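Local coordinates for protein glucoamylase (Thermoanaerobacterium thermosaccharolyticum, PDB 1LF6) that hydrolyses terminal alpha-1,4-linked glucose units from the non-reducing ends of starch-type chains, probably releasing beta-D-glucose, at residues 558-563 with 604-609; 435-440 with 597-602. One frame throughout, in Å; residues are numbered along the deposited sequence.

Both contacts lie in the (alpha/alpha) barrel of this family 15 glycoside hydrolase and share helix 600-612, contact 2 using its start and the residues just before it, contact 1 the turns that follow. Their centres are about 13 Å apart. Along the chain the segments alternate: 435-440 comes first, then 558-563 on helix 550-562, then 597-602 and 604-609. A salt bridge joins the two, Glu605 OE2 to Arg436 NH1 at 2.8 Å, linking the loop with the probable catalytic glutamates to the same helix that pairs with helix 550-562. Contact 2 thus belongs to the active-site region, whereas contact 1, its centre about 24 Å from that of the chain against about 15 Å for contact 2, ties two helices together farther out.

Contact 1 of 2, residues 558-563 with 604-609; sequences VVDSTI and GERGMY
Asp560 and Arg606 form a salt bridge between helices 550-562 and 600-612 of the (alpha/alpha) barrel, and this one pair carries the contact. The backbones stay well apart, with CA of Asp560 and CA of Arg606 10.8 Å from each other, so two side chains approaching from opposite directions span the gap. Along helix 600-612, Glu605 turns to another partner, Arg436, while the next residue, Arg606, points at helix 550-562. Its CG lies anti to the backbone N (chi1 167°), and bends at chi2 and chi3 bring the edge of the guanidinium to the carboxylate, the two planes only 20° apart. NH1 of Arg606 donates to OD2 of Asp560 at 2.8 Å, on the syn side of the carboxylate; a second, weak bond runs from NH2 to the same OD2. The other oxygen, Asp560 OD1, accepts from Trp573 NE1, so the acid is gripped from two parts of the fold. With an alanine at Asp560, the buried Arg606 would probably lose its charge mate on helix 550-562, and Trp573 NE1 this acceptor. Farther on, the Tyr609 side chain packs against Ile552, Leu553 and Leu556 of helix 550-562, and its OH is hydrogen-bonded to Ala547 O.

Contact 2 of 2, residues 435-440 with 597-602; sequences ERWEEI and RLWPLL
A buried, largely apolar contact between the loop joining helices 414-428 and 445-464 and the residues leading into and starting helix 600-612 places Trp437 against Trp599 and Leu602. The two indoles form an edge-to-face pair: the edge of Trp437 is turned toward the face of Trp599, with six-membered ring centroids 5.3 Å apart and planes inclined at 51°. Their closest atoms are CZ3 of Trp437 and CZ3 of Trp599, 4.2 Å from each other. Trp599 occupies the N-cap position of helix 600-612, and its CG lies anti to the carbonyl carbon (chi1 -71°), from where the ring extends toward the loop. Leu602 follows one turn later; its CD2 sits at the edge of the Trp437 ring, near the ring plane, and 3.9 Å from NH1 of Arg436. Arg436 reaches this methyl with a chain extended from CG to NE, while its own CG lies over the centre of the Trp437 ring. The Arg436 guanidinium is held by a salt bridge to Glu605 and, through NE, a hydrogen bond to Ser535 OG, just as Trp437 NE1 is bonded to Asp533. In this (alpha/alpha) barrel the loop carries the probable proton acceptor, Glu435, and the probable proton donor, Glu438, at the two ends of a type I beta turn that has Arg436 and Trp437 as its central residues. The side chain of Trp599 is about 7 Å from that of Trp325, a likely substrate-binding residue. Within the loop, the Glu435 carboxylate grips the backbone around it: OE2, also salt-bridged to Arg504, accepts from Trp437 N from above the carboxylate plane, and OE1 takes two amides, with Glu439 N at 2.9 Å in a nearly straight bond (168°) and Ile440 N at 3.2 Å.

Contact 1 of 2, residues 558-563 with 604-609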
loop_
_atom_site.group_PDB
_atom_site.type_symbol
_atom_site.label_atom_id
_atom_site.label_comp_id
_atom_site.label_asym_id
_atom_site.label_seq_id
_atom_site.Cartn_x
_atom_site.Cartn_y
_atom_site.Cartn_z
ATOM N N VAL A 558 30.162 -7.558 4.825
ATOM C CA VAL A 558 29.458 -8.783 5.170
ATOM C C VAL A 558 28.054 -8.806 4.572
ATOM O O VAL A 558 27.591 -9.841 4.080
ATOM C CB VAL A 558 29.371 -8.947 6.704
ATOM C CG1 VAL A 558 28.577 -10.184 7.054
ATOM C CG2 VAL A 558 30.774 -9.038 7.291
ATOM N N VAL A 559 27.374 -7.665 4.621
ATOM C CA VAL A 559 26.033 -7.569 4.067
ATOM C C VAL A 559 26.029 -7.827 2.559
ATOM O O VAL A 559 25.210 -8.598 2.063
ATOM C CB VAL A 559 25.418 -6.182 4.350
ATOM C CG1 VAL A 559 24.173 -5.975 3.507
ATOM C CG2 VAL A 559 25.076 -6.073 5.831
ATOM N N ASP A 560 26.937 -7.187 1.828
ATOM C CA ASP A 560 26.983 -7.381 0.384
ATOM C C ASP A 560 27.457 -8.774 -0.029
ATOM O O ASP A 560 27.119 -9.257 -1.111
ATOM C CB ASP A 560 27.856 -6.311 -0.274
ATOM C CG ASP A 560 27.218 -4.929 -0.214
ATOM O OD1 ASP A 560 26.005 -4.860 0.077
ATOM O OD2 ASP A 560 27.917 -3.930 -0.472
ATOM N N SER A 561 28.228 -9.425 0.834
ATOM C CA SER A 561 28.726 -10.766 0.535
ATOM C C SER A 561 27.679 -11.830 0.835
ATOM O O SER A 561 27.746 -12.935 0.314
ATOM C CB SER A 561 29.977 -11.072 1.364
ATOM O OG SER A 561 31.011 -10.159 1.062
ATOM N N THR A 562 26.695 -11.495 1.662
ATOM C CA THR A 562 25.696 -12.484 2.038
ATOM C C THR A 562 24.256 -12.247 1.592
ATOM O O THR A 562 23.541 -13.201 1.293
ATOM C CB THR A 562 25.689 -12.677 3.574
ATOM O OG1 THR A 562 25.232 -11.475 4.205
ATOM C CG2 THR A 562 27.089 -12.975 4.075
ATOM N N ILE A 563 23.821 -10.992 1.542
ATOM C CA ILE A 563 22.436 -10.734 1.176
ATOM C C ILE A 563 22.204 -9.679 0.106
ATOM O O ILE A 563 21.144 -9.047 0.058
ATOM C CB ILE A 563 21.598 -10.381 2.431
ATOM C CG1 ILE A 563 22.228 -9.197 3.164
ATOM C CG2 ILE A 563 21.524 -11.598 3.365
ATOM C CD1 ILE A 563 21.439 -8.731 4.379
ATOM N N GLY A 604 16.705 1.586 -2.113
ATOM C CA GLY A 604 16.606 3.011 -1.867
ATOM C C GLY A 604 17.395 3.412 -0.634
ATOM O O GLY A 604 18.097 4.425 -0.644
ATOM N N GLU A 605 17.289 2.623 0.434
ATOM C CA GLU A 605 18.020 2.942 1.657
ATOM C C GLU A 605 19.531 2.894 1.437
ATOM O O GLU A 605 20.257 3.703 2.012
ATOM C CB GLU A 605 17.613 2.008 2.806
ATOM C CG GLU A 605 16.234 2.327 3.389
ATOM C CD GLU A 605 15.993 1.695 4.750
ATOM O OE1 GLU A 605 14.872 1.832 5.277
ATOM O OE2 GLU A 605 16.921 1.067 5.303
ATOM N N ARG A 606 20.004 1.960 0.609
ATOM C CA ARG A 606 21.435 1.876 0.327
ATOM C C ARG A 606 21.859 3.114 -0.456
ATOM O O ARG A 606 22.946 3.657 -0.249
ATOM C CB ARG A 606 21.780 0.628 -0.495
ATOM C CG ARG A 606 23.192 0.667 -1.076
ATOM C CD ARG A 606 24.285 0.687 0.013
ATOM N NE ARG A 606 24.535 -0.657 0.509
ATOM C CZ ARG A 606 25.657 -1.339 0.308
ATOM N NH1 ARG A 606 25.774 -2.560 0.799
ATOM N NH2 ARG A 606 26.671 -0.801 -0.352
ATOM N N GLY A 607 20.996 3.543 -1.372
ATOM C CA GLY A 607 21.288 4.719 -2.168
ATOM C C GLY A 607 21.438 5.925 -1.264
ATOM O O GLY A 607 22.313 6.763 -1.467
ATOM N N MET A 608 20.578 6.008 -0.253
ATOM C CA MET A 608 20.634 7.116 0.683
ATOM C C MET A 608 21.938 7.060 1.463
ATOM O O MET A 608 22.546 8.098 1.754
ATOM C CB MET A 608 19.431 7.080 1.628
ATOM C CG MET A 608 18.137 7.510 0.970
ATOM S SD MET A 608 18.206 9.201 0.285
ATOM C CE MET A 608 18.087 10.181 1.764
ATOM N N TYR A 609 22.387 5.855 1.803
ATOM C CA TYR A 609 23.654 5.744 2.517
ATOM C C TYR A 609 24.793 6.206 1.610
ATOM O O TYR A 609 25.701 6.906 2.052
ATOM C CB TYR A 609 23.928 4.304 2.966
ATOM C CG TYR A 609 25.400 4.083 3.248
ATOM C CD1 TYR A 609 26.243 3.554 2.272
ATOM C CD2 TYR A 609 25.969 4.498 4.455
ATOM C CE1 TYR A 609 27.620 3.447 2.482
ATOM C CE2 TYR A 609 27.343 4.398 4.679
ATOM C CZ TYR A 609 28.166 3.873 3.685
ATOM O OH TYR A 609 29.528 3.788 3.882
#

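Contact 2 of 2, residues 435-440 with 597-602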
loop_
_atom_site.group_PDB
_atom_site.type_symbol
_atom_site.label_atom_id
_atom_site.label_comp_id
_atom_site.label_asym_id
_atom_site.label_seq_id
_atom_site.Cartn_x
_atom_site.Cartn_y
_atom_site.Cartn_z
ATOM N N GLU A 435 12.241 -5.255 16.638
ATOM C CA GLU A 435 12.874 -4.297 15.749
ATOM C C GLU A 435 11.885 -3.977 14.637
ATOM O O GLU A 435 10.747 -4.453 14.675
ATOM C CB GLU A 435 14.192 -4.856 15.205
ATOM C CG GLU A 435 14.203 -6.364 14.958
ATOM C CD GLU A 435 13.136 -6.814 13.966
ATOM O OE1 GLU A 435 12.066 -7.283 14.398
ATOM O OE2 GLU A 435 13.372 -6.693 12.751
ATOM N N ARG A 436 12.297 -3.197 13.643
ATOM C CA ARG A 436 11.349 -2.782 12.609
ATOM C C ARG A 436 10.666 -3.841 11.736
ATOM O O ARG A 436 9.665 -3.546 11.092
ATOM C CB ARG A 436 11.974 -1.689 11.735
ATOM C CG ARG A 436 13.070 -2.114 10.795
ATOM C CD ARG A 436 13.558 -0.892 10.022
ATOM N NE ARG A 436 14.494 -1.214 8.949
ATOM C CZ ARG A 436 14.884 -0.345 8.021
ATOM N NH1 ARG A 436 15.735 -0.715 7.073
ATOM N NH2 ARG A 436 14.420 0.896 8.041
ATOM N N TRP A 437 11.180 -5.066 11.705
ATOM C CA TRP A 437 10.526 -6.095 10.911
ATOM C C TRP A 437 9.424 -6.745 11.760
ATOM O O TRP A 437 8.713 -7.637 11.300
ATOM C CB TRP A 437 11.535 -7.138 10.431
ATOM C CG TRP A 437 12.634 -6.568 9.553
ATOM C CD1 TRP A 437 13.955 -6.917 9.572
ATOM C CD2 TRP A 437 12.507 -5.552 8.539
ATOM N NE1 TRP A 437 14.658 -6.181 8.645
ATOM C CE2 TRP A 437 13.794 -5.337 7.997
ATOM C CE3 TRP A 437 11.431 -4.805 8.039
ATOM C CZ2 TRP A 437 14.038 -4.405 6.978
ATOM C CZ3 TRP A 437 11.675 -3.873 7.023
ATOM C CH2 TRP A 437 12.969 -3.683 6.506
ATOM N N GLU A 438 9.304 -6.279 13.004
ATOM C CA GLU A 438 8.282 -6.744 13.949
ATOM C C GLU A 438 8.376 -8.221 14.318
ATOM O O GLU A 438 7.350 -8.873 14.528
ATOM C CB GLU A 438 6.898 -6.474 13.366
ATOM C CG GLU A 438 6.757 -5.108 12.712
ATOM C CD GLU A 438 5.328 -4.800 12.325
ATOM O OE1 GLU A 438 4.857 -5.313 11.286
ATOM O OE2 GLU A 438 4.665 -4.058 13.078
ATOM N N GLU A 439 9.591 -8.746 14.429
ATOM C CA GLU A 439 9.751 -10.172 14.705
ATOM C C GLU A 439 10.543 -10.594 15.933
ATOM O O GLU A 439 10.273 -11.642 16.517
ATOM C CB GLU A 439 10.380 -10.838 13.476
ATOM C CG GLU A 439 9.694 -10.454 12.170
ATOM C CD GLU A 439 10.437 -10.952 10.942
ATOM O OE1 GLU A 439 11.687 -10.928 10.949
ATOM O OE2 GLU A 439 9.773 -11.344 9.962
ATOM N N ILE A 440 11.514 -9.793 16.337
ATOM C CA ILE A 440 12.346 -10.190 17.460
ATOM C C ILE A 440 12.793 -9.004 18.297
ATOM O O ILE A 440 12.893 -7.881 17.791
ATOM C CB ILE A 440 13.582 -10.940 16.929
ATOM C CG1 ILE A 440 14.408 -11.508 18.082
ATOM C CG2 ILE A 440 14.404 -10.006 16.045
ATOM C CD1 ILE A 440 15.530 -12.417 17.601
ATOM N N ARG A 597 12.082 -12.252 -0.161
ATOM C CA ARG A 597 12.738 -11.850 -1.393
ATOM C C ARG A 597 13.404 -10.481 -1.278
ATOM O O ARG A 597 13.607 -9.975 -0.173
ATOM C CB ARG A 597 11.727 -11.901 -2.543
ATOM C CG ARG A 597 11.020 -13.262 -2.657
ATOM C CD ARG A 597 11.971 -14.406 -3.071
ATOM N NE ARG A 597 11.334 -15.724 -3.005
ATOM C CZ ARG A 597 11.841 -16.839 -3.532
ATOM N NH1 ARG A 597 12.997 -16.811 -4.177
ATOM N NH2 ARG A 597 11.195 -17.991 -3.405
ATOM N N LEU A 598 13.759 -9.897 -2.416
ATOM C CA LEU A 598 14.434 -8.600 -2.460
ATOM C C LEU A 598 13.494 -7.417 -2.274
ATOM O O LEU A 598 12.405 -7.388 -2.833
ATOM C CB LEU A 598 15.182 -8.459 -3.788
ATOM C CG LEU A 598 16.590 -9.059 -3.927
ATOM C CD1 LEU A 598 16.807 -10.211 -2.970
ATOM C CD2 LEU A 598 16.792 -9.497 -5.372
ATOM N N TRP A 599 13.935 -6.433 -1.497
ATOM C CA TRP A 599 13.124 -5.255 -1.229
ATOM C C TRP A 599 13.645 -3.998 -1.910
ATOM O O TRP A 599 14.697 -3.473 -1.544
ATOM C CB TRP A 599 13.043 -4.998 0.280
ATOM C CG TRP A 599 12.212 -5.999 1.038
ATOM C CD1 TRP A 599 12.300 -7.361 0.976
ATOM C CD2 TRP A 599 11.195 -5.708 2.002
ATOM N NE1 TRP A 599 11.405 -7.936 1.842
ATOM C CE2 TRP A 599 10.712 -6.944 2.486
ATOM C CE3 TRP A 599 10.645 -4.521 2.505
ATOM C CZ2 TRP A 599 9.700 -7.029 3.452
ATOM C CZ3 TRP A 599 9.640 -4.604 3.467
ATOM C CH2 TRP A 599 9.178 -5.855 3.929
ATOM N N PRO A 600 12.923 -3.498 -2.922
ATOM C CA PRO A 600 13.438 -2.280 -3.553
ATOM C C PRO A 600 13.605 -1.183 -2.495
ATOM O O PRO A 600 14.401 -0.260 -2.659
ATOM C CB PRO A 600 12.379 -1.950 -4.618
ATOM C CG PRO A 600 11.213 -2.869 -4.314
ATOM C CD PRO A 600 11.834 -4.090 -3.714
ATOM N N LEU A 601 12.852 -1.298 -1.403
ATOM C CA LEU A 601 12.953 -0.335 -0.304
ATOM C C LEU A 601 14.407 -0.277 0.163
ATOM O O LEU A 601 14.944 0.798 0.401
ATOM C CB LEU A 601 12.065 -0.766 0.871
ATOM C CG LEU A 601 12.285 -0.078 2.227
ATOM C CD1 LEU A 601 12.010 1.417 2.119
ATOM C CD2 LEU A 601 11.372 -0.711 3.270
ATOM N N LEU A 602 15.037 -1.442 0.291
ATOM C CA LEU A 602 16.417 -1.509 0.742
ATOM C C LEU A 602 17.403 -1.014 -0.311
ATOM O O LEU A 602 18.536 -0.657 0.010
ATOM C CB LEU A 602 16.753 -2.932 1.191
ATOM C CG LEU A 602 15.864 -3.348 2.370
ATOM C CD1 LEU A 602 16.217 -4.758 2.827
ATOM C CD2 LEU A 602 16.036 -2.335 3.508
#